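Local coordinates for protein pentafunctional AROM polypeptide (Schizosaccharomyces pombe, PDB 5SWV) that probably catalyses, through a type I dehydroquinase domain and a shikimate dehydrogenase domain, dehydration of 3-dehydroquinate and reduction of 3-dehydroshikimate to shikimate, at residues 324-329 with 387-392; 311-316 with 351-356; 411-416 with 420-425; 358-363 with 500-505; 333-338 with 509-514. All blocks are in the same frame, centred on the assembly; numbering follows the deposited sequence.

Contact 1. Residues 324-329 with 387-392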
# COMPACT_ATOMS: atom_id res chain seq x y z
N SER A 324 3.76 -13.75 -12.00
CA SER A 324 4.51 -12.57 -11.56
C SER A 324 5.97 -12.95 -11.52
O SER A 324 6.31 -14.14 -11.51
CB SER A 324 4.07 -12.13 -10.17
OG SER A 324 4.62 -12.96 -9.17
N ASP A 325 6.84 -11.95 -11.49
CA ASP A 325 8.28 -12.20 -11.44
C ASP A 325 8.62 -13.13 -10.27
O ASP A 325 9.36 -14.09 -10.45
CB ASP A 325 9.07 -10.90 -11.32
CG ASP A 325 8.98 -10.01 -12.57
OD1 ASP A 325 8.72 -10.51 -13.70
OD2 ASP A 325 9.20 -8.79 -12.43
N GLU A 326 8.04 -12.88 -9.10
CA GLU A 326 8.39 -13.63 -7.90
C GLU A 326 7.91 -15.07 -8.03
O GLU A 326 8.63 -15.99 -7.66
CB GLU A 326 7.84 -13.01 -6.62
CG GLU A 326 8.53 -11.71 -6.20
CD GLU A 326 8.10 -10.47 -6.98
OE1 GLU A 326 7.11 -10.53 -7.76
OE2 GLU A 326 8.80 -9.43 -6.83
N ALA A 327 6.72 -15.25 -8.58
CA ALA A 327 6.18 -16.60 -8.75
C ALA A 327 7.05 -17.41 -9.69
O ALA A 327 7.31 -18.58 -9.43
CB ALA A 327 4.73 -16.57 -9.25
N ARG A 328 7.52 -16.78 -10.76
CA ARG A 328 8.42 -17.45 -11.68
C ARG A 328 9.75 -17.72 -11.01
O ARG A 328 10.26 -18.82 -11.08
CB ARG A 328 8.67 -16.63 -12.93
CG ARG A 328 9.36 -17.44 -14.02
CD ARG A 328 9.84 -16.57 -15.17
NE ARG A 328 8.89 -15.47 -15.38
CZ ARG A 328 7.68 -15.59 -15.94
NH1 ARG A 328 7.24 -16.77 -16.41
NH2 ARG A 328 6.90 -14.51 -16.04
N PHE A 329 10.30 -16.72 -10.36
CA PHE A 329 11.61 -16.86 -9.78
C PHE A 329 11.62 -17.96 -8.73
O PHE A 329 12.49 -18.79 -8.76
CB PHE A 329 12.07 -15.54 -9.21
CG PHE A 329 13.43 -15.61 -8.62
CD1 PHE A 329 14.54 -15.75 -9.44
CD2 PHE A 329 13.61 -15.55 -7.24
CE1 PHE A 329 15.82 -15.82 -8.89
CE2 PHE A 329 14.87 -15.61 -6.68
CZ PHE A 329 15.98 -15.75 -7.51
N ALA A 387 13.33 -15.08 2.33
CA ALA A 387 13.97 -14.23 3.33
C ALA A 387 15.20 -13.49 2.78
O ALA A 387 15.36 -12.29 3.01
CB ALA A 387 14.35 -15.06 4.55
N ILE A 388 16.05 -14.20 2.04
CA ILE A 388 17.19 -13.58 1.38
C ILE A 388 16.72 -12.52 0.39
O ILE A 388 17.15 -11.37 0.48
CB ILE A 388 18.09 -14.63 0.73
CG1 ILE A 388 18.82 -15.38 1.82
CG2 ILE A 388 19.11 -14.00 -0.22
CD1 ILE A 388 19.51 -16.62 1.34
N TYR A 389 15.83 -12.89 -0.54
CA TYR A 389 15.22 -11.89 -1.45
C TYR A 389 14.67 -10.67 -0.69
O TYR A 389 14.99 -9.53 -1.03
CB TYR A 389 14.13 -12.53 -2.32
CG TYR A 389 13.36 -11.55 -3.18
CD1 TYR A 389 13.99 -10.84 -4.19
CD2 TYR A 389 11.99 -11.35 -2.99
CE1 TYR A 389 13.28 -9.95 -5.00
CE2 TYR A 389 11.27 -10.45 -3.78
CZ TYR A 389 11.91 -9.75 -4.79
OH TYR A 389 11.19 -8.87 -5.57
N SER A 390 13.90 -10.92 0.37
CA SER A 390 13.31 -9.83 1.15
C SER A 390 14.39 -8.94 1.76
O SER A 390 14.32 -7.73 1.64
CB SER A 390 12.37 -10.36 2.25
OG SER A 390 11.25 -10.99 1.67
N LEU A 391 15.39 -9.53 2.40
CA LEU A 391 16.43 -8.70 3.03
C LEU A 391 17.18 -7.90 1.98
O LEU A 391 17.43 -6.73 2.17
CB LEU A 391 17.39 -9.54 3.90
CG LEU A 391 16.75 -10.08 5.18
CD1 LEU A 391 17.75 -10.84 6.03
CD2 LEU A 391 16.14 -8.97 6.00
N HIS A 392 17.47 -8.54 0.86
CA HIS A 392 18.15 -7.88 -0.24
C HIS A 392 17.31 -6.73 -0.77
O HIS A 392 17.82 -5.63 -1.00
CB HIS A 392 18.50 -8.86 -1.37
CG HIS A 392 19.40 -8.27 -2.41
ND1 HIS A 392 18.92 -7.57 -3.49
CD2 HIS A 392 20.75 -8.26 -2.52
CE1 HIS A 392 19.94 -7.15 -4.23
NE2 HIS A 392 21.06 -7.56 -3.66

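Contact 2. Residues 311-316 with 351-356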
# COMPACT_ATOMS: atom_id res chain seq x y z
N PRO A 311 -0.50 -29.20 -0.85
CA PRO A 311 0.65 -29.56 -1.68
C PRO A 311 0.51 -29.11 -3.14
O PRO A 311 1.01 -29.80 -4.04
CB PRO A 311 0.60 -31.08 -1.61
CG PRO A 311 -0.88 -31.37 -1.71
CD PRO A 311 -1.59 -30.19 -1.09
N TYR A 312 -0.12 -27.96 -3.38
CA TYR A 312 -0.52 -27.56 -4.72
C TYR A 312 0.13 -26.28 -5.28
O TYR A 312 -0.19 -25.87 -6.40
CB TYR A 312 -2.04 -27.41 -4.76
CG TYR A 312 -2.85 -28.68 -4.51
CD1 TYR A 312 -2.38 -29.95 -4.89
CD2 TYR A 312 -4.12 -28.59 -3.93
CE1 TYR A 312 -3.15 -31.10 -4.66
CE2 TYR A 312 -4.89 -29.73 -3.70
CZ TYR A 312 -4.40 -30.98 -4.07
OH TYR A 312 -5.18 -32.09 -3.87
N LYS A 313 1.07 -25.67 -4.54
CA LYS A 313 1.70 -24.42 -4.99
C LYS A 313 2.49 -24.56 -6.30
O LYS A 313 2.58 -23.59 -7.07
CB LYS A 313 2.58 -23.83 -3.90
CG LYS A 313 1.77 -23.38 -2.70
CD LYS A 313 2.55 -23.36 -1.40
CE LYS A 313 3.27 -22.04 -1.21
NZ LYS A 313 3.27 -21.70 0.24
N LEU A 314 3.03 -25.75 -6.58
CA LEU A 314 3.74 -25.99 -7.83
C LEU A 314 2.84 -26.57 -8.92
O LEU A 314 2.90 -26.14 -10.07
CB LEU A 314 4.96 -26.90 -7.61
CG LEU A 314 6.12 -26.29 -6.79
CD1 LEU A 314 5.95 -26.53 -5.29
CD2 LEU A 314 7.44 -26.86 -7.25
N SER A 315 2.00 -27.53 -8.55
CA SER A 315 1.17 -28.24 -9.53
C SER A 315 0.04 -27.39 -10.10
O SER A 315 -0.52 -27.73 -11.13
CB SER A 315 0.60 -29.52 -8.94
OG SER A 315 -0.16 -29.24 -7.79
N VAL A 316 -0.30 -26.29 -9.43
CA VAL A 316 -1.35 -25.40 -9.91
C VAL A 316 -0.88 -24.52 -11.06
O VAL A 316 -1.69 -24.07 -11.86
CB VAL A 316 -1.91 -24.53 -8.75
CG1 VAL A 316 -1.01 -23.32 -8.46
CG2 VAL A 316 -3.33 -24.09 -9.04
N ASN A 351 2.90 -14.88 -5.90
CA ASN A 351 3.43 -15.50 -4.71
C ASN A 351 3.70 -14.41 -3.70
O ASN A 351 4.63 -13.61 -3.87
CB ASN A 351 4.73 -16.21 -5.08
CG ASN A 351 5.19 -17.16 -4.01
OD1 ASN A 351 5.33 -16.79 -2.84
ND2 ASN A 351 5.43 -18.39 -4.40
N THR A 352 2.87 -14.34 -2.66
CA THR A 352 3.04 -13.36 -1.59
C THR A 352 3.78 -13.89 -0.37
O THR A 352 3.91 -13.16 0.61
CB THR A 352 1.69 -12.85 -1.10
OG1 THR A 352 0.91 -13.96 -0.68
CG2 THR A 352 0.97 -12.10 -2.19
N ASP A 353 4.27 -15.13 -0.40
CA ASP A 353 4.98 -15.67 0.77
C ASP A 353 6.10 -14.73 1.25
O ASP A 353 6.19 -14.41 2.43
CB ASP A 353 5.51 -17.09 0.50
CG ASP A 353 4.38 -18.16 0.46
OD1 ASP A 353 3.29 -17.95 1.05
OD2 ASP A 353 4.60 -19.23 -0.16
N TRP A 354 6.92 -14.24 0.32
CA TRP A 354 7.97 -13.27 0.66
C TRP A 354 7.45 -11.97 1.31
O TRP A 354 8.14 -11.37 2.13
CB TRP A 354 8.82 -12.93 -0.57
CG TRP A 354 8.18 -12.05 -1.58
CD1 TRP A 354 7.29 -12.42 -2.54
CD2 TRP A 354 8.36 -10.64 -1.72
NE1 TRP A 354 6.91 -11.32 -3.29
CE2 TRP A 354 7.56 -10.22 -2.81
CE3 TRP A 354 9.13 -9.68 -1.04
CZ2 TRP A 354 7.51 -8.90 -3.24
CZ3 TRP A 354 9.09 -8.36 -1.46
CH2 TRP A 354 8.28 -7.98 -2.56
N ARG A 355 6.25 -11.54 0.92
CA ARG A 355 5.67 -10.31 1.44
C ARG A 355 5.45 -10.41 2.95
O ARG A 355 5.58 -9.41 3.66
CB ARG A 355 4.35 -9.99 0.73
CG ARG A 355 4.50 -9.70 -0.76
CD ARG A 355 5.18 -8.36 -1.03
NE ARG A 355 4.40 -7.35 -0.34
CZ ARG A 355 3.26 -6.86 -0.79
NH1 ARG A 355 2.77 -7.19 -1.97
NH2 ARG A 355 2.60 -5.99 -0.04
N GLY A 356 5.13 -11.60 3.45
CA GLY A 356 5.05 -11.84 4.88
C GLY A 356 6.31 -11.41 5.61
O GLY A 356 6.25 -10.89 6.73

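Contact 3. Residues 411-416 with 420-425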
# COMPACT_ATOMS: atom_id res chain seq x y z
N ARG A 411 23.39 -24.49 -1.66
CA ARG A 411 22.23 -24.72 -2.52
C ARG A 411 21.36 -23.44 -2.65
O ARG A 411 20.89 -23.07 -3.75
CB ARG A 411 21.40 -25.87 -1.95
CG ARG A 411 20.31 -26.34 -2.89
CD ARG A 411 19.01 -26.62 -2.16
NE ARG A 411 19.23 -27.72 -1.22
CZ ARG A 411 19.10 -27.68 0.11
NH1 ARG A 411 18.69 -26.57 0.75
NH2 ARG A 411 19.35 -28.78 0.80
N VAL A 412 21.18 -22.77 -1.52
CA VAL A 412 20.43 -21.54 -1.45
C VAL A 412 21.18 -20.42 -2.14
O VAL A 412 20.59 -19.68 -2.92
CB VAL A 412 20.18 -21.13 0.00
CG1 VAL A 412 19.54 -19.75 0.07
CG2 VAL A 412 19.31 -22.17 0.70
N GLN A 413 22.46 -20.26 -1.82
CA GLN A 413 23.28 -19.20 -2.40
C GLN A 413 23.24 -19.24 -3.94
O GLN A 413 23.10 -18.21 -4.59
CB GLN A 413 24.74 -19.29 -1.90
CG GLN A 413 25.70 -18.23 -2.47
CD GLN A 413 27.11 -18.35 -1.92
OE1 GLN A 413 27.79 -19.35 -2.16
NE2 GLN A 413 27.56 -17.34 -1.19
N ASP A 414 23.34 -20.45 -4.49
CA ASP A 414 23.46 -20.66 -5.93
C ASP A 414 22.20 -20.34 -6.73
O ASP A 414 22.25 -20.28 -7.95
CB ASP A 414 23.94 -22.10 -6.24
CG ASP A 414 25.37 -22.39 -5.72
OD1 ASP A 414 26.14 -21.45 -5.37
OD2 ASP A 414 25.74 -23.59 -5.65
N VAL A 415 21.07 -20.13 -6.05
CA VAL A 415 19.86 -19.59 -6.69
C VAL A 415 20.06 -18.13 -7.14
O VAL A 415 19.44 -17.67 -8.08
CB VAL A 415 18.64 -19.66 -5.73
CG1 VAL A 415 17.42 -18.93 -6.28
CG2 VAL A 415 18.28 -21.11 -5.41
N PHE A 416 20.91 -17.40 -6.43
CA PHE A 416 21.10 -15.98 -6.66
C PHE A 416 22.41 -15.72 -7.40
O PHE A 416 23.26 -16.60 -7.45
CB PHE A 416 21.07 -15.26 -5.32
CG PHE A 416 19.78 -15.47 -4.56
CD1 PHE A 416 18.70 -14.63 -4.76
CD2 PHE A 416 19.65 -16.52 -3.66
CE1 PHE A 416 17.52 -14.82 -4.06
CE2 PHE A 416 18.46 -16.72 -2.96
CZ PHE A 416 17.40 -15.87 -3.17
N TYR A 420 25.09 -11.05 -4.97
CA TYR A 420 23.85 -10.79 -4.22
C TYR A 420 24.06 -10.59 -2.70
O TYR A 420 23.10 -10.68 -1.92
CB TYR A 420 22.84 -11.93 -4.47
CG TYR A 420 21.38 -11.49 -4.43
CD1 TYR A 420 20.89 -10.58 -5.36
CD2 TYR A 420 20.50 -12.02 -3.49
CE1 TYR A 420 19.56 -10.18 -5.33
CE2 TYR A 420 19.16 -11.62 -3.46
CZ TYR A 420 18.70 -10.71 -4.38
OH TYR A 420 17.38 -10.31 -4.37
N ASN A 421 25.30 -10.32 -2.30
CA ASN A 421 25.66 -9.99 -0.94
C ASN A 421 25.50 -11.11 0.06
O ASN A 421 25.49 -10.85 1.26
CB ASN A 421 24.89 -8.77 -0.44
CG ASN A 421 24.98 -7.59 -1.39
OD1 ASN A 421 26.01 -7.37 -2.00
ND2 ASN A 421 23.88 -6.83 -1.50
N ILE A 422 25.41 -12.34 -0.41
CA ILE A 422 25.27 -13.48 0.50
C ILE A 422 26.65 -13.87 1.00
O ILE A 422 27.55 -14.03 0.20
CB ILE A 422 24.59 -14.68 -0.18
CG1 ILE A 422 23.21 -14.27 -0.71
CG2 ILE A 422 24.43 -15.83 0.82
CD1 ILE A 422 22.54 -15.31 -1.58
N HIS A 423 26.79 -13.99 2.32
CA HIS A 423 28.03 -14.44 2.96
C HIS A 423 27.72 -15.62 3.85
O HIS A 423 27.09 -15.46 4.89
CB HIS A 423 28.64 -13.30 3.77
CG HIS A 423 29.02 -12.12 2.93
ND1 HIS A 423 30.10 -12.14 2.07
CD2 HIS A 423 28.40 -10.93 2.74
CE1 HIS A 423 30.16 -11.00 1.42
NE2 HIS A 423 29.15 -10.24 1.81
N ILE A 424 28.15 -16.80 3.44
CA ILE A 424 27.87 -18.04 4.17
C ILE A 424 28.76 -18.12 5.41
O ILE A 424 29.91 -17.72 5.37
CB ILE A 424 28.06 -19.27 3.25
CG1 ILE A 424 27.01 -19.27 2.13
CG2 ILE A 424 27.99 -20.57 4.05
CD1 ILE A 424 27.36 -20.15 0.95
N ILE A 425 28.20 -18.64 6.49
CA ILE A 425 28.91 -18.90 7.74
C ILE A 425 28.94 -20.40 7.95
O ILE A 425 27.89 -21.03 7.97
CB ILE A 425 28.17 -18.27 8.93
CG1 ILE A 425 28.15 -16.75 8.81
CG2 ILE A 425 28.81 -18.70 10.25
CD1 ILE A 425 27.23 -16.07 9.79

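Contact 4. Residues 358-363 with 500-505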
# COMPACT_ATOMS: atom_id res chain seq x y z
N TYR A 358 8.97 -9.38 4.00
CA TYR A 358 9.23 -8.01 3.62
C TYR A 358 8.37 -7.01 4.37
O TYR A 358 8.89 -6.10 5.00
CB TYR A 358 9.02 -7.84 2.12
CG TYR A 358 9.35 -6.45 1.65
CD1 TYR A 358 8.38 -5.47 1.64
CD2 TYR A 358 10.65 -6.12 1.26
CE1 TYR A 358 8.69 -4.17 1.24
CE2 TYR A 358 10.96 -4.83 0.85
CZ TYR A 358 9.98 -3.86 0.84
OH TYR A 358 10.25 -2.58 0.46
N ASP A 359 7.05 -7.18 4.30
CA ASP A 359 6.10 -6.21 4.88
C ASP A 359 6.19 -6.14 6.40
O ASP A 359 5.84 -5.10 7.00
CB ASP A 359 4.65 -6.55 4.53
CG ASP A 359 4.32 -6.48 3.04
OD1 ASP A 359 5.18 -6.14 2.19
OD2 ASP A 359 3.15 -6.77 2.71
N THR A 360 6.58 -7.24 7.04
CA THR A 360 6.73 -7.26 8.49
C THR A 360 7.87 -6.32 8.91
O THR A 360 7.69 -5.49 9.78
CB THR A 360 6.96 -8.69 9.00
OG1 THR A 360 5.81 -9.48 8.70
CG2 THR A 360 7.18 -8.72 10.49
N PHE A 361 9.03 -6.46 8.26
CA PHE A 361 10.16 -5.56 8.46
C PHE A 361 9.81 -4.13 8.10
O PHE A 361 10.07 -3.21 8.87
CB PHE A 361 11.39 -6.02 7.66
CG PHE A 361 12.15 -7.14 8.32
CD1 PHE A 361 12.98 -6.90 9.41
CD2 PHE A 361 12.06 -8.44 7.86
CE1 PHE A 361 13.67 -7.92 10.03
CE2 PHE A 361 12.76 -9.48 8.47
CZ PHE A 361 13.56 -9.22 9.56
N ALA A 362 9.19 -3.94 6.94
CA ALA A 362 8.80 -2.60 6.50
C ALA A 362 8.04 -1.82 7.59
O ALA A 362 8.34 -0.65 7.82
CB ALA A 362 7.97 -2.67 5.22
N ASN A 363 7.12 -2.50 8.28
CA ASN A 363 6.33 -1.90 9.36
C ASN A 363 7.01 -1.86 10.72
O ASN A 363 6.77 -0.94 11.50
CB ASN A 363 4.95 -2.58 9.49
CG ASN A 363 3.98 -2.14 8.41
OD1 ASN A 363 3.16 -1.23 8.61
ND2 ASN A 363 4.09 -2.76 7.23
N GLY A 500 5.72 -15.55 13.45
CA GLY A 500 5.32 -16.08 12.15
C GLY A 500 3.85 -15.90 11.85
O GLY A 500 3.44 -15.93 10.70
N LEU A 501 3.05 -15.72 12.88
CA LEU A 501 1.65 -15.43 12.68
C LEU A 501 1.47 -14.04 12.06
O LEU A 501 0.67 -13.87 11.14
CB LEU A 501 0.90 -15.56 14.01
CG LEU A 501 -0.63 -15.62 13.95
CD1 LEU A 501 -1.12 -16.56 12.85
CD2 LEU A 501 -1.17 -16.01 15.33
N GLU A 502 2.24 -13.07 12.54
CA GLU A 502 2.24 -11.77 11.91
C GLU A 502 2.55 -11.88 10.42
O GLU A 502 1.84 -11.32 9.60
CB GLU A 502 3.21 -10.81 12.59
CG GLU A 502 3.45 -9.56 11.75
CD GLU A 502 4.02 -8.42 12.52
OE1 GLU A 502 4.39 -8.61 13.70
OE2 GLU A 502 4.10 -7.32 11.93
N ALA A 503 3.60 -12.61 10.07
CA ALA A 503 3.96 -12.77 8.66
C ALA A 503 2.87 -13.45 7.86
O ALA A 503 2.57 -13.00 6.76
CB ALA A 503 5.25 -13.55 8.52
N LEU A 504 2.29 -14.51 8.40
CA LEU A 504 1.15 -15.21 7.76
C LEU A 504 -0.00 -14.25 7.48
O LEU A 504 -0.61 -14.29 6.40
CB LEU A 504 0.63 -16.36 8.62
CG LEU A 504 -0.27 -17.41 7.91
CD1 LEU A 504 -0.03 -18.76 8.59
CD2 LEU A 504 -1.80 -17.13 7.82
N VAL A 505 -0.30 -13.39 8.44
CA VAL A 505 -1.37 -12.42 8.27
C VAL A 505 -1.06 -11.44 7.16
O VAL A 505 -1.95 -11.13 6.36
CB VAL A 505 -1.68 -11.69 9.59
CG1 VAL A 505 -2.53 -10.44 9.35
CG2 VAL A 505 -2.39 -12.64 10.54
O HOH W 1 5.67 -5.17 11.95

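Contact 5. Residues 333-338 with 509-514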
# COMPACT_ATOMS: atom_id res chain seq x y z
N VAL A 333 3.23 -20.78 -6.84
CA VAL A 333 2.08 -19.88 -6.78
C VAL A 333 1.33 -20.10 -5.47
O VAL A 333 1.01 -21.22 -5.14
CB VAL A 333 1.16 -20.15 -7.99
CG1 VAL A 333 -0.21 -19.51 -7.81
CG2 VAL A 333 1.81 -19.60 -9.25
N ASN A 334 1.08 -19.02 -4.73
CA ASN A 334 0.09 -19.03 -3.63
C ASN A 334 -1.12 -18.10 -3.83
O ASN A 334 -1.97 -18.02 -2.95
CB ASN A 334 0.76 -18.71 -2.29
CG ASN A 334 0.91 -17.22 -2.03
OD1 ASN A 334 0.79 -16.38 -2.94
ND2 ASN A 334 1.18 -16.87 -0.78
N THR A 335 -1.17 -17.36 -4.93
CA THR A 335 -2.22 -16.37 -5.17
C THR A 335 -2.59 -16.37 -6.63
O THR A 335 -1.81 -15.92 -7.46
CB THR A 335 -1.74 -14.96 -4.78
OG1 THR A 335 -1.48 -14.92 -3.38
CG2 THR A 335 -2.78 -13.91 -5.10
N ILE A 336 -3.79 -16.85 -6.93
CA ILE A 336 -4.32 -16.89 -8.28
C ILE A 336 -5.24 -15.70 -8.51
O ILE A 336 -6.22 -15.52 -7.80
CB ILE A 336 -5.10 -18.20 -8.50
CG1 ILE A 336 -4.15 -19.40 -8.32
CG2 ILE A 336 -5.78 -18.22 -9.88
CD1 ILE A 336 -4.82 -20.76 -8.40
N ILE A 337 -4.92 -14.89 -9.52
CA ILE A 337 -5.64 -13.66 -9.82
C ILE A 337 -6.30 -13.78 -11.20
O ILE A 337 -5.61 -13.94 -12.20
CB ILE A 337 -4.68 -12.45 -9.87
CG1 ILE A 337 -3.88 -12.33 -8.56
CG2 ILE A 337 -5.43 -11.15 -10.18
CD1 ILE A 337 -2.54 -11.66 -8.75
N PRO A 338 -7.63 -13.69 -11.25
CA PRO A 338 -8.32 -13.67 -12.54
C PRO A 338 -8.37 -12.27 -13.14
O PRO A 338 -8.49 -11.29 -12.40
CB PRO A 338 -9.71 -14.17 -12.19
CG PRO A 338 -9.91 -13.76 -10.76
CD PRO A 338 -8.57 -13.53 -10.13
N LEU A 509 -2.89 -10.44 3.55
CA LEU A 509 -3.25 -9.05 3.26
C LEU A 509 -2.71 -8.58 1.91
O LEU A 509 -3.39 -7.90 1.16
CB LEU A 509 -2.81 -8.11 4.40
CG LEU A 509 -3.56 -8.30 5.72
CD1 LEU A 509 -2.89 -7.55 6.86
CD2 LEU A 509 -5.01 -7.87 5.61
N ALA A 510 -1.49 -8.97 1.59
CA ALA A 510 -0.93 -8.75 0.26
C ALA A 510 -1.77 -9.40 -0.85
O ALA A 510 -1.99 -8.80 -1.90
CB ALA A 510 0.50 -9.28 0.21
N SER A 511 -2.23 -10.62 -0.61
CA SER A 511 -3.08 -11.30 -1.58
C SER A 511 -4.38 -10.53 -1.76
O SER A 511 -4.83 -10.30 -2.89
CB SER A 511 -3.37 -12.72 -1.14
OG SER A 511 -2.18 -13.48 -1.08
N PHE A 512 -4.94 -10.09 -0.63
CA PHE A 512 -6.16 -9.28 -0.62
C PHE A 512 -6.01 -7.98 -1.42
O PHE A 512 -6.92 -7.59 -2.16
CB PHE A 512 -6.58 -8.97 0.83
CG PHE A 512 -7.77 -8.05 0.95
CD1 PHE A 512 -9.06 -8.57 0.93
CD2 PHE A 512 -7.60 -6.67 1.08
CE1 PHE A 512 -10.17 -7.73 1.03
CE2 PHE A 512 -8.70 -5.83 1.18
CZ PHE A 512 -9.99 -6.36 1.16
N HIS A 513 -4.86 -7.31 -1.25
CA HIS A 513 -4.56 -6.10 -2.00
C HIS A 513 -4.44 -6.41 -3.50
O HIS A 513 -5.03 -5.71 -4.33
CB HIS A 513 -3.30 -5.42 -1.43
CG HIS A 513 -2.87 -4.17 -2.16
ND1 HIS A 513 -1.57 -3.98 -2.60
CD2 HIS A 513 -3.55 -3.06 -2.51
CE1 HIS A 513 -1.47 -2.80 -3.19
NE2 HIS A 513 -2.66 -2.23 -3.15
N LEU A 514 -3.75 -7.48 -3.86
CA LEU A 514 -3.64 -7.84 -5.28
C LEU A 514 -5.00 -8.14 -5.89
O LEU A 514 -5.20 -7.89 -7.06
CB LEU A 514 -2.68 -9.03 -5.49
CG LEU A 514 -1.21 -8.76 -5.16
CD1 LEU A 514 -0.53 -10.07 -4.80
CD2 LEU A 514 -0.50 -8.03 -6.29

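Contact 1. Residues 324-329 with 387-392
Tyr389 of helix 382-393 reaches Glu326 of helix 325-330, and this pair makes up nearly all of the contact. Its OH gives a weak hydrogen bond to Glu326 OE2 at 2.8 Å. The phenol and the acid chain cross at about a right angle, with carboxylate and ring planes 55° apart; behind the polar ends, Glu326 CG rests 3.9 Å from Tyr389 CE2. CG of Tyr389 stands anti to the backbone N (chi1 174°), which points the ring toward helix 325-330, while the bend of Glu326 at chi2 (78°) brings its carboxylate round to meet it. Helix 382-393 follows the glycine-rich loop after strand 374-378, the first beta-alpha step of a Rossmann-type fold, whereas helix 325-330, N-capped by Ser324 OG on Ala327 N at 3.2 Å, belongs to the substrate-binding part, so this surface bridge spans the two. Trp354 packs edge-to-face on the Tyr389 ring and also touches Glu326. One turn on, His392 stacks with Tyr420.

Contact 2. Residues 311-316 with 351-356
Lys313 and Asp353 approach from opposite directions and meet in a salt bridge between two sequence motifs recognisable in shikimate dehydrogenases, the NVTxPxK motif ending at Lys313 and the NTD segment 351-353. The pair probably corresponds to the lysine-aspartate pair of the active site in related shikimate dehydrogenases. Lys313 NZ lies 2.8 Å from Asp353 OD2, on the syn side of that oxygen and 17° out of the carboxylate plane. The other oxygen, OD1, is 3.8 Å from Lys313 NZ, so NZ is directed at one oxygen and does not straddle both; Asp353 OD1 has instead a weak bond from Asn334 ND2. The lysine chain is bent at chi3 (87°) and again at chi4, which turns NZ in toward the acid. Its backbone is tied to Val333. Asp353 lies at the N-terminal end of helix 353-364. Just before it, Asn351 OD1 accepts a capping hydrogen bond from Asp353 N at 3.1 Å, the donor tilted 20° from the carbonyl plane.

Contact 3. Residues 411-416 with 420-425
Phe416 lies nearly parallel to Tyr420, the planes 12° apart, but the rings are displaced and overlap little, with centroids 4.8 Å apart. The CD1 side of the phenylalanine meets the CD2-CE2 side of the tyrosine. On the same side of the Phe416 ring plane, but near CD2, Ile422 arrives at about a right angle, its CD1 3.8 Å from Phe416 CD2. CG of Phe416 is anti to its carbonyl carbon (chi1 -59°), which turns the ring toward both neighbours. One turn earlier, extended Gln413 reaches over the strand: its CD lies 3.4 Å from Ile424 CD1, and its NE2 is 3.6 Å from Ile422 O, too loose for a hydrogen bond. Gln413 to Phe416 form a type I beta turn. The contact thus closes the beta-alpha-beta crossover 398-403, 406-413, 422-426 of the Rossmann-type domain: strand 422-426 is an edge strand of the sheet within this chain, beside 398-403, and Tyr420 also touches helix 382-393.

Contact 4. Residues 358-363 with 500-505
Thr360 packs on Ala503 where helix 353-364 meets helix 500-516, a helix-helix contact made close by small residues. The two CA atoms are 6.2 Å apart at this tight point. Thr360 OG1 lies over the backbone of the partner, 3.8 Å from Ala503 CA, and its hydrogen bond is spent within its own helix on Gly356 O. The methyl branch lies against the end of Glu502, with Thr360 CG2 3.8 Å from Glu502 CD; the two side chains cross obliquely. Glu502 stays extended beyond CG, and CG itself is anti to the backbone N (chi1 167°), which carries the carboxylate past the threonine to the looser, watered side. There one water donates to Thr360 O at 3.0 Å and to Glu502 OE2 at 2.7 Å, joining the two helices through solvent. OE2 is also held by a salt bridge to Arg506 of the same helix. Beyond the water, Asn363 ND2 turns back on its own helix to Asp359 O at 2.9 Å, the N-H...O angle 171°.

Contact 5. Residues 333-338 with 509-514
A classic beta bulge opens strand 335-340 of the mixed sheet in the substrate-binding part: Asn334 and Thr335 both face Asp350 of the neighbouring strand, and here the strand packs against helix 500-516. This helix belongs to the C-terminal part of the chain, so the contact joins two parts of the chain about 170 residues apart. The segments 335-338 and 509-514 run almost parallel, at 10°, with axes 9.4 Å apart at closest. Ser511 OG and Thr335 OG1 are hydrogen-bonded at 2.8 Å, and Thr335 OG1 donates onward to Asn334 OD1 at 2.7 Å, a short chain from serine through threonine to the Asn334 amide. In both Ser511 and Thr335 the hydroxyl is anti to the carbonyl carbon, which lets them face each other directly. Ser511 OG is bonded as well to Thr352 OG1, and Gln507 O competes for the serine proton, while Asn334 OD1 also takes a hydrogen bond from Thr352 N, so several polar groups share this knot. Asn334 and Thr335 belong to the AVNT segment, whose asparagine lines the substrate pocket in related shikimate dehydrogenases, and probably does so here. Farther along, the polar knot gives way to apolar packing: Ile337 crosses Leu514 at about a right angle, Ile337 CD1 resting 4.2 Å from Leu514 CB. Back at the bulge, the Thr335 hydroxyl comes to Asn334 OD1 from above the carbonyl plane, 55° out of it.

Contacts 1, 2 and 5 cluster round the start of helix 353-364: contact 2 lies 11 Å from contact 1 and 10 Å from contact 5, centre to centre. Trp354 joins contacts 1 and 2, and Asn334 with Thr352 joins contacts 2 and 5. By analogy with related shikimate dehydrogenases, contacts 2 and 5 probably border the substrate pocket, with contact 1 bridging the two parts of the dehydrogenase beside it. Contact 4 shares helix 353-364 with contact 2 and helix 500-516 with contact 5, its centre 16 Å from each. Contact 3 sits at the edge of the Rossmann-type sheet, its centre 21 Å from contact 2, and is linked to contact 1 by Tyr420 against Tyr389 and His392.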